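Local coordinates for putative aspartyl-tRNA synthetase (Leishmania major, PDB 6OD8), which probably catalyses the ATP-dependent attachment of L-aspartate to tRNA(Asp), releasing AMP and diphosphate, as a class II aminoacyl-tRNA synthetase, at residues K261-F265 and N266-Y270; N503-L506 and T507-K510. All coordinates share one frame; numbering follows the deposited sequence. Where two conformers were deposited one is given.

Interaction 1. Residues K261-F265 and N266-Y270; sequences KLEYF and NRFAY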
loop_
_atom_site.group_PDB
_atom_site.type_symbol
_atom_site.label_atom_id
_atom_site.label_comp_id
_atom_site.label_asym_id
_atom_site.label_seq_id
_atom_site.Cartn_x
_atom_site.Cartn_y
_atom_site.Cartn_z
ATOM N N LYS A 261 23.648 2.634 5.501
ATOM C CA LYS A 261 23.853 3.418 6.708
ATOM C C LYS A 261 23.510 4.881 6.449
ATOM O O LYS A 261 24.001 5.478 5.485
ATOM C CB LYS A 261 25.302 3.302 7.176
ATOM C CG LYS A 261 25.576 4.015 8.485
ATOM C CD LYS A 261 26.867 3.538 9.120
ATOM C CE LYS A 261 28.050 4.258 8.565
ATOM N NZ LYS A 261 29.220 4.105 9.484
ATOM N N LEU A 262 22.719 5.474 7.330
ATOM C CA LEU A 262 22.322 6.861 7.137
ATOM C C LEU A 262 22.673 7.673 8.371
ATOM O O LEU A 262 22.746 7.140 9.482
ATOM C CB LEU A 262 20.834 6.968 6.825
ATOM C CG LEU A 262 19.885 6.403 7.864
ATOM C CD1 LEU A 262 18.770 7.429 8.167
ATOM C CD2 LEU A 262 19.298 5.087 7.362
ATOM N N GLU A 263 22.950 8.963 8.154
ATOM C CA GLU A 263 23.144 9.877 9.271
ATOM C C GLU A 263 21.787 10.196 9.879
ATOM O O GLU A 263 20.869 10.625 9.174
ATOM C CB GLU A 263 23.835 11.171 8.818
ATOM C CG GLU A 263 25.240 10.987 8.295
ATOM C CD GLU A 263 25.835 12.265 7.711
ATOM O OE1 GLU A 263 26.995 12.213 7.259
ATOM O OE2 GLU A 263 25.149 13.314 7.696
ATOM N N TYR A 264 21.656 9.995 11.192
ATOM C CA TYR A 264 20.366 10.136 11.872
ATOM C C TYR A 264 20.604 11.068 13.046
ATOM O O TYR A 264 20.859 10.614 14.160
ATOM C CB TYR A 264 19.797 8.792 12.317
ATOM C CG TYR A 264 18.326 8.871 12.725
ATOM C CD1 TYR A 264 17.313 8.870 11.767
ATOM C CD2 TYR A 264 17.957 8.987 14.073
ATOM C CE1 TYR A 264 15.972 8.967 12.146
ATOM C CE2 TYR A 264 16.623 9.064 14.454
ATOM C CZ TYR A 264 15.638 9.052 13.485
ATOM O OH TYR A 264 14.322 9.110 13.868
ATOM N N PHE A 265 20.523 12.372 12.786
ATOM C CA PHE A 265 20.787 13.407 13.792
ATOM C C PHE A 265 22.193 13.165 14.329
ATOM O O PHE A 265 23.136 13.152 13.518
ATOM C CB PHE A 265 19.649 13.426 14.819
ATOM C CG PHE A 265 18.303 13.711 14.201
ATOM C CD1 PHE A 265 17.957 15.007 13.833
ATOM C CD2 PHE A 265 17.405 12.689 13.955
ATOM C CE1 PHE A 265 16.739 15.274 13.228
ATOM C CE2 PHE A 265 16.178 12.943 13.346
ATOM C CZ PHE A 265 15.842 14.254 12.993
ATOM N N ASN A 266 22.389 12.994 15.632
ATOM C CA ASN A 266 23.670 12.822 16.295
ATOM C C ASN A 266 24.170 11.391 16.254
ATOM O O ASN A 266 25.089 11.070 17.006
ATOM C CB ASN A 266 23.546 13.269 17.758
ATOM C CG ASN A 266 22.453 12.505 18.517
ATOM O OD1 ASN A 266 21.474 12.034 17.924
ATOM N ND2 ASN A 266 22.620 12.382 19.834
ATOM N N ARG A 267 23.544 10.513 15.481
ATOM C CA ARG A 267 23.920 9.111 15.480
ATOM C C ARG A 267 23.731 8.574 14.068
ATOM O O ARG A 267 23.410 9.322 13.137
ATOM C CB ARG A 267 23.104 8.325 16.517
ATOM C CG ARG A 267 21.593 8.469 16.414
ATOM C CD ARG A 267 20.902 7.324 17.134
ATOM N NE ARG A 267 21.091 6.076 16.390
ATOM C CZ ARG A 267 20.961 4.851 16.893
ATOM N NH1 ARG A 267 20.661 4.675 18.167
ATOM N NH2 ARG A 267 21.134 3.788 16.099
ATOM N N PHE A 268 23.936 7.275 13.906
ATOM C CA PHE A 268 23.663 6.621 12.637
ATOM C C PHE A 268 22.495 5.661 12.768
ATOM O O PHE A 268 22.182 5.180 13.858
ATOM C CB PHE A 268 24.892 5.883 12.131
ATOM C CG PHE A 268 26.021 6.803 11.809
ATOM C CD1 PHE A 268 26.127 7.368 10.548
ATOM C CD2 PHE A 268 26.949 7.148 12.780
ATOM C CE1 PHE A 268 27.163 8.241 10.248
ATOM C CE2 PHE A 268 27.981 8.022 12.492
ATOM C CZ PHE A 268 28.086 8.567 11.219
ATOM N N ALA A 269 21.838 5.413 11.637
ATOM C CA ALA A 269 20.788 4.425 11.555
ATOM C C ALA A 269 20.951 3.686 10.231
ATOM O O ALA A 269 21.906 3.917 9.484
ATOM C CB ALA A 269 19.398 5.061 11.693
ATOM N N TYR A 270 20.021 2.786 9.956
ATOM C CA TYR A 270 20.138 1.853 8.842
ATOM C C TYR A 270 18.773 1.672 8.205
ATOM O O TYR A 270 17.747 1.975 8.811
ATOM C CB TYR A 270 20.715 0.498 9.324
ATOM C CG TYR A 270 22.045 0.704 9.957
ATOM C CD1 TYR A 270 23.206 0.628 9.202
ATOM C CD2 TYR A 270 22.154 0.996 11.314
ATOM C CE1 TYR A 270 24.450 0.869 9.790
ATOM C CE2 TYR A 270 23.371 1.237 11.903
ATOM C CZ TYR A 270 24.518 1.169 11.142
ATOM O OH TYR A 270 25.736 1.405 11.734
HETATM O O HOH W 1 25.677 11.568 12.698
#
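K261 starts with CG trans to its main-chain nitrogen (chi1 -176°) and bends at chi3 (84°), which carries its ammonium over the face of the F268 ring. K261 NZ lies 4.7 Å from the centroid of the F268 ring, a cation-pi contact. The lysine methylenes run alongside the Y270 ring, with K261 CG 3.6 Å from Y270 CE1; a charge-tipped aliphatic chain suits two aromatic neighbours.

The frame is a beta hairpin closed by a type II' turn, Y264 to R267. F265 takes the positive phi of that turn, a site more usual for glycine. Paired bonds join L262 to A269 (L262 N to A269 O, 2.8 Å) and Y264 to R267 (Y264 N to R267 O, 2.7 Å). A water donates to both F265 O and R267 O.

On the face carrying L262, Y264 and A269, the small methyl A269 CB fits 3.8 Å from Y264 CB. The Y264 hydroxyl hydrogen-bonds to T309 OG1 and backbone D552 O of the second subunit, and its ring meets F260 there. R267 bends back so that NE and NH2 both grip F268 O, at 2.9 Å and 2.8 Å, with the oxygen near the guanidinium plane.

Outside the hairpin, K261 NZ has a long, weak ion pair with E263 of the second subunit, so its charge is probably shared between ring and carboxylate.

Interaction 2. Residues N503-L506 and T507-K510; sequences NVDL and TPIK
T507 OG1 donates to D505 OD2 over 2.8 Å, reaching the syn side of the carboxylate but 24° out of its plane. The other oxygen, D505 OD1, takes a weak bond of 3.4 Å from T507 N, which gives an Asx turn, though a loosely closed one. A short acid suits this place, because its two oxygens can engage both the hydroxyl and the amide of the residue two positions on. D505 holds CG trans to its main-chain nitrogen (chi1 175°), bringing the carboxylate round to T507.

A type I beta turn, L506 to I509, overlaps it, closed by I509 N donating to L506 O at 2.9 Å. The donor stands well above the carbonyl plane. P508 fits the third position: its ring-restricted phi agrees with the turn, and the N-H it lacks is not needed for closure. I509 is then the N-cap of helix 510-514, so the two overlapping turns lead the chain from helix 492-501 into the next helix.

Next to these bonds the branched apolar side chains meet, L506 CD2 lying 3.8 Å from I509 CD1. Both residues rest on F458, and L506 also packs on L496 and A499 of helix 492-501, so the connection packs back against the helix that precedes it. On the D505 side, P508 CD sits 3.3 Å from D505 O and 3.5 Å from D505 OD2.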
loop_
_atom_site.group_PDB
_atom_site.type_symbol
_atom_site.label_atom_id
_atom_site.label_comp_id
_atom_site.label_asym_id
_atom_site.label_seq_id
_atom_site.Cartn_x
_atom_site.Cartn_y
_atom_site.Cartn_z
ATOM N N ASN A 503 25.781 -19.079 13.845
ATOM C CA ASN A 503 26.765 -18.027 14.108
ATOM C C ASN A 503 26.205 -16.642 13.812
ATOM O O ASN A 503 26.930 -15.748 13.366
ATOM C CB ASN A 503 28.064 -18.261 13.330
ATOM C CG ASN A 503 28.962 -19.269 14.005
ATOM O OD1 ASN A 503 29.140 -19.230 15.224
ATOM N ND2 ASN A 503 29.525 -20.191 13.225
ATOM N N VAL A 504 24.912 -16.450 14.068
ATOM C CA VAL A 504 24.248 -15.173 13.832
ATOM C C VAL A 504 24.179 -14.405 15.142
ATOM O O VAL A 504 23.842 -14.963 16.197
ATOM C CB VAL A 504 22.842 -15.361 13.231
ATOM C CG1 VAL A 504 22.118 -14.026 13.182
ATOM C CG2 VAL A 504 22.934 -15.974 11.843
ATOM N N ASP A 505 24.495 -13.116 15.067
ATOM C CA ASP A 505 24.614 -12.264 16.237
ATOM C C ASP A 505 23.288 -11.552 16.470
ATOM O O ASP A 505 22.849 -10.753 15.636
ATOM C CB ASP A 505 25.748 -11.260 16.025
ATOM C CG ASP A 505 25.860 -10.260 17.148
ATOM O OD1 ASP A 505 25.737 -10.674 18.322
ATOM O OD2 ASP A 505 26.079 -9.063 16.851
ATOM N N LEU A 506 22.649 -11.843 17.595
ATOM C CA LEU A 506 21.354 -11.260 17.901
ATOM C C LEU A 506 21.453 -10.056 18.827
ATOM O O LEU A 506 20.419 -9.433 19.115
ATOM C CB LEU A 506 20.418 -12.312 18.507
ATOM C CG LEU A 506 19.948 -13.461 17.603
ATOM C CD1 LEU A 506 18.556 -13.911 17.998
ATOM C CD2 LEU A 506 19.990 -13.122 16.111
ATOM N N THR A 507 22.663 -9.689 19.264
ATOM C CA THR A 507 22.826 -8.467 20.055
ATOM C C THR A 507 22.164 -7.239 19.434
ATOM O O THR A 507 21.612 -6.427 20.196
ATOM C CB THR A 507 24.315 -8.161 20.342
ATOM O OG1 THR A 507 25.028 -7.837 19.133
ATOM C CG2 THR A 507 24.991 -9.330 21.048
ATOM N N PRO A 508 22.162 -7.027 18.114
ATOM C CA PRO A 508 21.486 -5.839 17.582
ATOM C C PRO A 508 19.969 -5.934 17.512
ATOM O O PRO A 508 19.343 -4.969 17.063
ATOM C CB PRO A 508 22.075 -5.717 16.172
ATOM C CG PRO A 508 22.322 -7.098 15.787
ATOM C CD PRO A 508 22.871 -7.738 17.033
ATOM N N ILE A 509 19.335 -7.038 17.909
ATOM C CA ILE A 509 17.875 -7.101 17.786
ATOM C C ILE A 509 17.228 -7.684 19.036
ATOM O O ILE A 509 16.369 -8.573 18.950
ATOM C CB ILE A 509 17.449 -7.895 16.538
ATOM C CG1 ILE A 509 18.127 -9.272 16.508
ATOM C CG2 ILE A 509 17.729 -7.085 15.281
ATOM C CD1 ILE A 509 17.668 -10.152 15.347
ATOM N N LYS A 510 17.627 -7.188 20.208
ATOM C CA LYS A 510 17.077 -7.739 21.437
ATOM C C LYS A 510 15.562 -7.562 21.523
ATOM O O LYS A 510 14.884 -8.395 22.130
ATOM C CB LYS A 510 17.774 -7.123 22.652
ATOM C CG LYS A 510 17.573 -5.624 22.836
ATOM C CD LYS A 510 18.336 -5.108 24.056
ATOM C CE LYS A 510 17.756 -3.792 24.555
ATOM N NZ LYS A 510 17.887 -2.684 23.567
#

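How the interactions relate
Interaction 1 comes first along the chain, and the two lie in series within the class II synthetase region. Their centres are 20 Å apart and their nearest atoms about 8 Å, so they do not touch, although both sit on the same side of the chain's centre. Interaction 1 forms two strands of a small three-stranded sheet with strand 248-249, and the backbone of edge strand 261-264 hydrogen-bonds to the second subunit; interaction 2 links helices 492-501 and 510-514 and touches no other protein chain. The loop after strand 248-249 lies near both: N250 and P252 meet the hairpin, while A251 meets P508. One contact thus serves the dimer interface, the other a surface helix connection.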